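Local coordinates for protein D-aminopeptidase (Burkholderia sp. LK4, PDB 5TZB) that is a beta-aminopeptidase of the Ntn-hydrolase class, peptidase family S58, that probably cleaves beta-amino acids from the N-termini of peptides and amides, at residues 176-188 with 192-204; 205-218 with 336-349. All blocks are in the same frame, centred on the assembly; numbering follows the deposited sequence.

Contact 1 (176-188 with 192-204); sequences GPVAEGGVGGGTG and HEFKGGIGTASRV
Gly181 and Ile198 are joined by a pair of backbone hydrogen bonds that make a single antiparallel bridge between loop 176-188 and strand 197-204. Gly181 N reaches Ile198 O at 2.7 Å, nearly straight at 175°, and Ile198 N returns a bond to Gly181 O at 2.8 Å. Gly181 O takes a second bond, from Val183 N on the opposite face of its plane, closing the inverse gamma turn centred on Gly182. The side chain of Ile198 fits into the curl of this loop: CG1 lies 3.3 Å from Val183 O, and the Val183 side chain crosses that of Ile198 at about a right angle. Next to it Gly186 packs against Gly197, with Gly197 CA 3.5 Å from Gly181 O. Farther along, Glu180 OE2 accepts Thr200 N at 2.9 Å through its anti lone pair, and Arg22 pairs with the same oxygen. Thr200 OG1 turns to Ala216 O. Lys195, bent at chi2 (66°) and chi4 (75°), brings NZ 3.0 Å from Thr187 O, 2.8 Å from Gly196 O and, weakly, to Gly186 O. Val178 and Val183 pack on strand 48-56, so the loop joins that strand's sheet to the one holding strands 197-204 and 213-220 in this Ntn hydrolase. The gathered carbonyls probably favour a charged ammonium; beside the two-bond bridge, Glu180 and Lys195 each grip backbone groups of the other segment.

Contact 2 (205-218 with 336-349); sequences LAADAGGWTVGALV and ALFVAAAEAVEEAI
Val214, Ala216 and Val218 lie along residues 336-349 of helix 331-355, with the axes of strand 213-218 and this helical segment 7.3 Å apart and running in roughly the same direction at 33°. Alanines on the helix let the two backbones come close: the CA atoms of Ala216 and Ala344 are 5.7 Å apart, and Ala216 CB rests against both Ala344 CB and Val345 CG2. Val214 straddles the helix surface. With CG1 anti to the backbone N (chi1 179°), that methyl lies 3.7 Å from Ala341 CA, while CG2 meets Leu337 CD2 at 3.6 Å and also touches Ala340 CB. This is the helix-on-sheet packing of the layered Ntn-hydrolase fold; strands 197-204 and 260-266 flank strand 213-220, and Val345 and Ile349 also reach strand 260-266. Val218 splits its branches in a similar way, CG1 on Ala348 CB at 3.9 Å and CG2 beside Ile349 CG1. Before the strand begins, Leu205 packs on the N-terminal part of segment 336-349: CD1 meets Ala336 CB at 3.7 Å and Leu337 CD2, the two leucines crossing at about a right angle. Trp212 CB flanks the same Leu337 methyl, and the Trp212 side chain also packs on Thr323 of the third subunit.

Contacts 1 and 2 follow one another along the chain, their centres about 17 Å apart, and share one sheet. Strand 197-204 of contact 1 runs antiparallel to strand 213-220 of contact 2, with a probable backbone bond from Val218 N to Gly199 O of 2.8 Å. Helix 331-355 touches both: Glu180 of contact 1 meets its Asn351 and Ala355, and on the strand Ala201 packs its CB 3.4 Å from Ala344 O. Near the far end of the strand, Arg203 NE makes a 2.6 Å salt bridge to Glu343 OE1, and NH1 pairs with Glu347. A calcium ion lies about 14 Å from the side chain of Leu337 and so takes no part in contact 2.

Contact 1 (176-188 with 192-204)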
# COMPACT_ATOMS: atom_id res chain seq x y z
N GLY C 176 28.51 -9.32 18.91
CA GLY C 176 29.87 -8.92 18.58
C GLY C 176 30.12 -8.68 17.10
O GLY C 176 29.17 -8.53 16.33
N PRO C 177 31.40 -8.64 16.68
CA PRO C 177 31.79 -8.38 15.29
C PRO C 177 31.14 -9.34 14.30
O PRO C 177 31.00 -10.54 14.59
CB PRO C 177 33.31 -8.57 15.31
CG PRO C 177 33.70 -8.30 16.73
CD PRO C 177 32.57 -8.83 17.56
N VAL C 178 30.75 -8.82 13.14
CA VAL C 178 30.09 -9.60 12.11
C VAL C 178 30.96 -9.66 10.85
O VAL C 178 31.35 -8.62 10.33
CB VAL C 178 28.71 -8.99 11.74
CG1 VAL C 178 28.04 -9.82 10.65
CG2 VAL C 178 27.82 -8.86 12.96
N ALA C 179 31.24 -10.86 10.35
CA ALA C 179 32.04 -10.99 9.14
C ALA C 179 31.32 -10.42 7.92
O ALA C 179 30.10 -10.55 7.78
CB ALA C 179 32.41 -12.46 8.90
N GLU C 180 32.07 -9.77 7.04
CA GLU C 180 31.49 -9.10 5.88
C GLU C 180 32.02 -9.63 4.55
O GLU C 180 32.91 -10.48 4.51
CB GLU C 180 31.72 -7.58 5.98
CG GLU C 180 31.07 -6.94 7.20
CD GLU C 180 31.40 -5.46 7.32
OE1 GLU C 180 32.60 -5.09 7.33
OE2 GLU C 180 30.45 -4.65 7.38
N GLY C 181 31.43 -9.16 3.46
CA GLY C 181 31.87 -9.54 2.13
C GLY C 181 31.25 -10.85 1.65
O GLY C 181 30.07 -11.12 1.91
N GLY C 182 32.07 -11.67 1.01
CA GLY C 182 31.62 -12.93 0.43
C GLY C 182 31.46 -14.06 1.43
O GLY C 182 32.13 -15.09 1.32
N VAL C 183 30.54 -13.88 2.38
CA VAL C 183 30.26 -14.88 3.40
C VAL C 183 28.77 -15.12 3.55
O VAL C 183 27.96 -14.27 3.18
CB VAL C 183 30.82 -14.45 4.79
CG1 VAL C 183 32.34 -14.37 4.77
CG2 VAL C 183 30.22 -13.12 5.19
N GLY C 184 28.42 -16.29 4.10
CA GLY C 184 27.02 -16.59 4.37
C GLY C 184 26.18 -16.40 3.12
O GLY C 184 26.54 -16.89 2.05
N GLY C 185 25.10 -15.64 3.24
CA GLY C 185 24.25 -15.38 2.10
C GLY C 185 24.92 -14.52 1.04
O GLY C 185 24.51 -14.53 -0.11
N GLY C 186 25.97 -13.79 1.41
CA GLY C 186 26.60 -12.89 0.46
C GLY C 186 27.75 -13.50 -0.32
O GLY C 186 28.37 -12.84 -1.15
N THR C 187 27.99 -14.79 -0.10
CA THR C 187 29.15 -15.48 -0.65
C THR C 187 29.34 -15.28 -2.16
O THR C 187 30.44 -14.95 -2.60
CB THR C 187 29.08 -16.99 -0.32
OG1 THR C 187 29.13 -17.16 1.10
CG2 THR C 187 30.25 -17.73 -0.94
N GLY C 188 28.29 -15.46 -2.95
CA GLY C 188 28.45 -15.36 -4.39
C GLY C 188 27.93 -14.08 -5.01
O GLY C 188 27.70 -14.03 -6.22
N HIS C 192 27.91 -3.33 -7.73
CA HIS C 192 28.54 -2.34 -8.61
C HIS C 192 29.65 -2.96 -9.47
O HIS C 192 30.69 -2.35 -9.72
CB HIS C 192 29.07 -1.16 -7.79
CG HIS C 192 27.98 -0.25 -7.30
ND1 HIS C 192 27.29 0.60 -8.14
CD2 HIS C 192 27.45 -0.07 -6.06
CE1 HIS C 192 26.39 1.27 -7.44
NE2 HIS C 192 26.47 0.89 -6.18
N GLU C 193 29.40 -4.19 -9.91
CA GLU C 193 30.30 -4.94 -10.78
C GLU C 193 31.66 -5.15 -10.13
O GLU C 193 32.67 -5.33 -10.81
CB GLU C 193 30.42 -4.22 -12.13
CG GLU C 193 29.06 -4.00 -12.77
CD GLU C 193 29.13 -3.31 -14.12
OE1 GLU C 193 28.48 -2.25 -14.28
OE2 GLU C 193 29.81 -3.84 -15.01
N PHE C 194 31.68 -5.08 -8.80
CA PHE C 194 32.77 -5.59 -7.97
C PHE C 194 32.22 -6.71 -7.11
O PHE C 194 31.01 -6.96 -7.12
CB PHE C 194 33.35 -4.51 -7.07
CG PHE C 194 34.08 -3.43 -7.80
CD1 PHE C 194 35.31 -3.69 -8.39
CD2 PHE C 194 33.56 -2.15 -7.85
CE1 PHE C 194 36.01 -2.68 -9.05
CE2 PHE C 194 34.25 -1.13 -8.50
CZ PHE C 194 35.48 -1.40 -9.11
N LYS C 195 33.06 -7.33 -6.29
CA LYS C 195 32.57 -8.34 -5.35
C LYS C 195 31.64 -7.72 -4.32
O LYS C 195 31.95 -6.70 -3.71
CB LYS C 195 33.73 -9.03 -4.63
CG LYS C 195 33.28 -10.16 -3.69
CD LYS C 195 32.67 -11.32 -4.47
CE LYS C 195 32.10 -12.40 -3.55
NZ LYS C 195 30.81 -12.00 -2.92
N GLY C 196 30.48 -8.36 -4.12
CA GLY C 196 29.51 -7.86 -3.17
C GLY C 196 29.32 -8.77 -1.97
O GLY C 196 30.22 -9.54 -1.62
N GLY C 197 28.15 -8.69 -1.34
CA GLY C 197 27.83 -9.55 -0.23
C GLY C 197 27.41 -8.84 1.05
O GLY C 197 26.71 -7.83 1.02
N ILE C 198 27.85 -9.38 2.17
CA ILE C 198 27.38 -8.93 3.48
C ILE C 198 28.07 -7.64 3.92
O ILE C 198 29.30 -7.53 3.84
CB ILE C 198 27.60 -10.03 4.55
CG1 ILE C 198 26.83 -11.29 4.17
CG2 ILE C 198 27.18 -9.55 5.92
CD1 ILE C 198 25.27 -11.07 4.06
N GLY C 199 27.28 -6.69 4.40
CA GLY C 199 27.81 -5.46 4.99
C GLY C 199 26.98 -5.05 6.20
O GLY C 199 25.79 -5.35 6.28
N THR C 200 27.62 -4.39 7.16
CA THR C 200 26.89 -3.99 8.37
C THR C 200 27.46 -2.70 8.96
O THR C 200 28.61 -2.35 8.72
CB THR C 200 26.94 -5.12 9.42
OG1 THR C 200 26.03 -4.82 10.49
CG2 THR C 200 28.35 -5.28 10.00
N ALA C 201 26.64 -1.98 9.71
CA ALA C 201 27.05 -0.73 10.36
C ALA C 201 26.01 -0.32 11.40
O ALA C 201 24.90 -0.87 11.42
CB ALA C 201 27.24 0.39 9.34
N SER C 202 26.37 0.63 12.24
CA SER C 202 25.45 1.15 13.24
C SER C 202 25.70 2.62 13.56
O SER C 202 26.76 3.18 13.24
CB SER C 202 25.56 0.33 14.53
OG SER C 202 26.80 0.57 15.16
N ARG C 203 24.71 3.23 14.20
CA ARG C 203 24.81 4.60 14.69
C ARG C 203 24.19 4.67 16.08
O ARG C 203 23.16 4.03 16.35
CB ARG C 203 24.09 5.56 13.75
CG ARG C 203 24.72 5.71 12.38
CD ARG C 203 26.03 6.47 12.43
NE ARG C 203 26.58 6.74 11.10
CZ ARG C 203 27.36 5.90 10.42
NH1 ARG C 203 27.69 4.73 10.95
NH2 ARG C 203 27.81 6.24 9.21
N VAL C 204 24.79 5.46 16.95
CA VAL C 204 24.25 5.67 18.29
C VAL C 204 23.81 7.12 18.41
O VAL C 204 24.59 8.03 18.16
CB VAL C 204 25.30 5.37 19.39
CG1 VAL C 204 24.72 5.63 20.78
CG2 VAL C 204 25.82 3.93 19.29

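Contact 2 (205-218 with 336-349)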
# COMPACT_ATOMS: atom_id res chain seq x y z
N LEU C 205 22.56 7.36 18.81
CA LEU C 205 22.10 8.73 19.00
C LEU C 205 22.64 9.28 20.31
O LEU C 205 22.98 8.53 21.23
CB LEU C 205 20.57 8.79 19.02
CG LEU C 205 19.83 8.31 17.78
CD1 LEU C 205 18.36 8.74 17.78
CD2 LEU C 205 20.54 8.76 16.54
N ALA C 206 22.73 10.60 20.39
CA ALA C 206 23.15 11.27 21.62
C ALA C 206 22.09 11.14 22.71
O ALA C 206 20.93 10.85 22.43
CB ALA C 206 23.47 12.73 21.36
N ALA C 207 22.50 11.34 23.95
CA ALA C 207 21.60 11.24 25.09
C ALA C 207 20.41 12.20 24.96
O ALA C 207 19.27 11.82 25.21
CB ALA C 207 22.36 11.49 26.37
N ASP C 208 20.68 13.43 24.54
CA ASP C 208 19.62 14.42 24.33
C ASP C 208 18.66 14.04 23.18
O ASP C 208 17.66 14.72 22.97
CB ASP C 208 20.21 15.81 24.11
CG ASP C 208 20.91 15.96 22.78
OD1 ASP C 208 21.40 14.95 22.24
OD2 ASP C 208 20.99 17.11 22.30
N ALA C 209 19.03 13.04 22.37
CA ALA C 209 18.19 12.54 21.27
C ALA C 209 17.56 11.16 21.56
O ALA C 209 17.02 10.52 20.65
CB ALA C 209 18.99 12.48 19.97
N GLY C 210 17.65 10.68 22.79
CA GLY C 210 17.06 9.39 23.15
C GLY C 210 18.05 8.26 23.40
O GLY C 210 17.70 7.23 23.96
N GLY C 211 19.29 8.45 22.98
CA GLY C 211 20.35 7.48 23.21
C GLY C 211 20.20 6.14 22.50
O GLY C 211 20.95 5.20 22.77
N TRP C 212 19.25 6.04 21.56
CA TRP C 212 19.01 4.77 20.88
C TRP C 212 20.08 4.41 19.85
O TRP C 212 20.78 5.26 19.31
CB TRP C 212 17.64 4.79 20.21
CG TRP C 212 16.54 5.04 21.18
CD1 TRP C 212 16.24 4.29 22.28
CD2 TRP C 212 15.62 6.13 21.16
NE1 TRP C 212 15.17 4.84 22.94
CE2 TRP C 212 14.77 5.97 22.28
CE3 TRP C 212 15.40 7.21 20.29
CZ2 TRP C 212 13.73 6.85 22.55
CZ3 TRP C 212 14.38 8.09 20.57
CH2 TRP C 212 13.54 7.91 21.70
N THR C 213 20.21 3.10 19.61
CA THR C 213 21.11 2.58 18.60
C THR C 213 20.33 2.10 17.38
O THR C 213 19.25 1.51 17.52
CB THR C 213 21.93 1.41 19.16
OG1 THR C 213 22.72 1.88 20.26
CG2 THR C 213 22.85 0.82 18.08
N VAL C 214 20.84 2.40 16.20
CA VAL C 214 20.28 1.90 14.94
C VAL C 214 21.35 1.12 14.18
O VAL C 214 22.44 1.65 13.92
CB VAL C 214 19.75 3.05 14.04
CG1 VAL C 214 19.20 2.49 12.74
CG2 VAL C 214 18.69 3.84 14.75
N GLY C 215 21.06 -0.14 13.85
CA GLY C 215 22.00 -0.96 13.11
C GLY C 215 21.41 -1.46 11.80
O GLY C 215 20.20 -1.54 11.67
N ALA C 216 22.26 -1.77 10.83
CA ALA C 216 21.80 -2.33 9.56
C ALA C 216 22.67 -3.50 9.13
O ALA C 216 23.90 -3.48 9.32
CB ALA C 216 21.78 -1.25 8.45
N LEU C 217 22.05 -4.50 8.52
CA LEU C 217 22.79 -5.60 7.91
C LEU C 217 22.28 -5.77 6.47
O LEU C 217 21.09 -6.00 6.25
CB LEU C 217 22.62 -6.90 8.70
CG LEU C 217 23.43 -8.12 8.22
CD1 LEU C 217 24.86 -7.97 8.66
CD2 LEU C 217 22.85 -9.42 8.76
N VAL C 218 23.17 -5.63 5.49
CA VAL C 218 22.71 -5.74 4.11
C VAL C 218 23.35 -6.93 3.42
O VAL C 218 24.42 -7.41 3.81
CB VAL C 218 23.02 -4.46 3.30
CG1 VAL C 218 22.49 -3.24 4.03
CG2 VAL C 218 24.52 -4.35 3.04
N ALA C 336 15.91 11.79 14.00
CA ALA C 336 17.29 11.36 14.29
C ALA C 336 17.44 9.84 14.05
O ALA C 336 18.54 9.35 13.77
CB ALA C 336 17.68 11.73 15.73
N LEU C 337 16.34 9.09 14.18
CA LEU C 337 16.36 7.66 13.84
C LEU C 337 16.38 7.44 12.31
O LEU C 337 17.09 6.55 11.83
CB LEU C 337 15.17 6.93 14.47
CG LEU C 337 15.14 6.79 16.01
CD1 LEU C 337 13.77 6.31 16.50
CD2 LEU C 337 16.24 5.82 16.48
N PHE C 338 15.62 8.25 11.56
CA PHE C 338 15.66 8.22 10.09
C PHE C 338 17.08 8.50 9.57
O PHE C 338 17.61 7.76 8.74
CB PHE C 338 14.70 9.25 9.51
CG PHE C 338 13.23 8.92 9.71
CD1 PHE C 338 12.83 7.69 10.18
CD2 PHE C 338 12.26 9.89 9.45
CE1 PHE C 338 11.47 7.41 10.38
CE2 PHE C 338 10.91 9.61 9.62
CZ PHE C 338 10.52 8.37 10.10
N VAL C 339 17.68 9.59 10.05
CA VAL C 339 19.05 9.95 9.67
C VAL C 339 20.02 8.80 9.95
O VAL C 339 20.81 8.39 9.08
CB VAL C 339 19.53 11.21 10.44
CG1 VAL C 339 21.03 11.47 10.23
CG2 VAL C 339 18.70 12.44 10.06
N ALA C 340 19.93 8.26 11.16
CA ALA C 340 20.83 7.19 11.56
C ALA C 340 20.68 5.95 10.68
O ALA C 340 21.68 5.34 10.34
CB ALA C 340 20.59 6.81 13.02
N ALA C 341 19.44 5.57 10.36
CA ALA C 341 19.21 4.39 9.56
C ALA C 341 19.77 4.59 8.17
O ALA C 341 20.41 3.69 7.63
CB ALA C 341 17.70 4.03 9.48
N ALA C 342 19.56 5.78 7.62
CA ALA C 342 20.04 6.09 6.29
C ALA C 342 21.56 5.99 6.24
O ALA C 342 22.11 5.40 5.31
CB ALA C 342 19.58 7.49 5.85
N GLU C 343 22.24 6.53 7.25
CA GLU C 343 23.70 6.43 7.33
C GLU C 343 24.19 4.99 7.50
O GLU C 343 25.20 4.59 6.89
CB GLU C 343 24.25 7.28 8.49
CG GLU C 343 24.20 8.78 8.25
CD GLU C 343 25.00 9.59 9.27
OE1 GLU C 343 25.75 9.00 10.10
OE2 GLU C 343 24.88 10.83 9.23
N ALA C 344 23.49 4.24 8.37
CA ALA C 344 23.89 2.87 8.68
C ALA C 344 23.84 2.00 7.43
O ALA C 344 24.74 1.21 7.17
CB ALA C 344 23.00 2.30 9.75
N VAL C 345 22.78 2.17 6.64
CA VAL C 345 22.61 1.44 5.39
C VAL C 345 23.68 1.84 4.37
O VAL C 345 24.28 0.98 3.72
CB VAL C 345 21.21 1.66 4.79
CG1 VAL C 345 21.14 1.11 3.37
CG2 VAL C 345 20.17 1.03 5.69
N GLU C 346 23.92 3.15 4.24
CA GLU C 346 24.93 3.62 3.31
C GLU C 346 26.30 3.01 3.65
O GLU C 346 26.97 2.47 2.77
CB GLU C 346 25.01 5.16 3.32
CG GLU C 346 25.96 5.76 2.27
CD GLU C 346 26.01 7.28 2.33
OE1 GLU C 346 25.23 7.87 3.10
OE2 GLU C 346 26.85 7.89 1.63
N GLU C 347 26.70 3.07 4.91
CA GLU C 347 28.02 2.54 5.29
C GLU C 347 28.09 1.02 5.20
O GLU C 347 29.14 0.45 4.86
CB GLU C 347 28.43 2.99 6.69
CG GLU C 347 29.87 2.58 7.03
CD GLU C 347 30.37 3.16 8.34
OE1 GLU C 347 29.67 4.01 8.93
OE2 GLU C 347 31.50 2.80 8.75
N ALA C 348 26.97 0.37 5.49
CA ALA C 348 26.91 -1.09 5.44
C ALA C 348 27.21 -1.56 4.03
O ALA C 348 27.98 -2.50 3.84
CB ALA C 348 25.54 -1.58 5.88
N ILE C 349 26.63 -0.88 3.04
CA ILE C 349 26.86 -1.22 1.64
C ILE C 349 28.33 -1.01 1.26
O ILE C 349 28.96 -1.88 0.66
CB ILE C 349 25.95 -0.40 0.70
CG1 ILE C 349 24.48 -0.78 0.93
CG2 ILE C 349 26.34 -0.64 -0.76
CD1 ILE C 349 23.48 0.20 0.32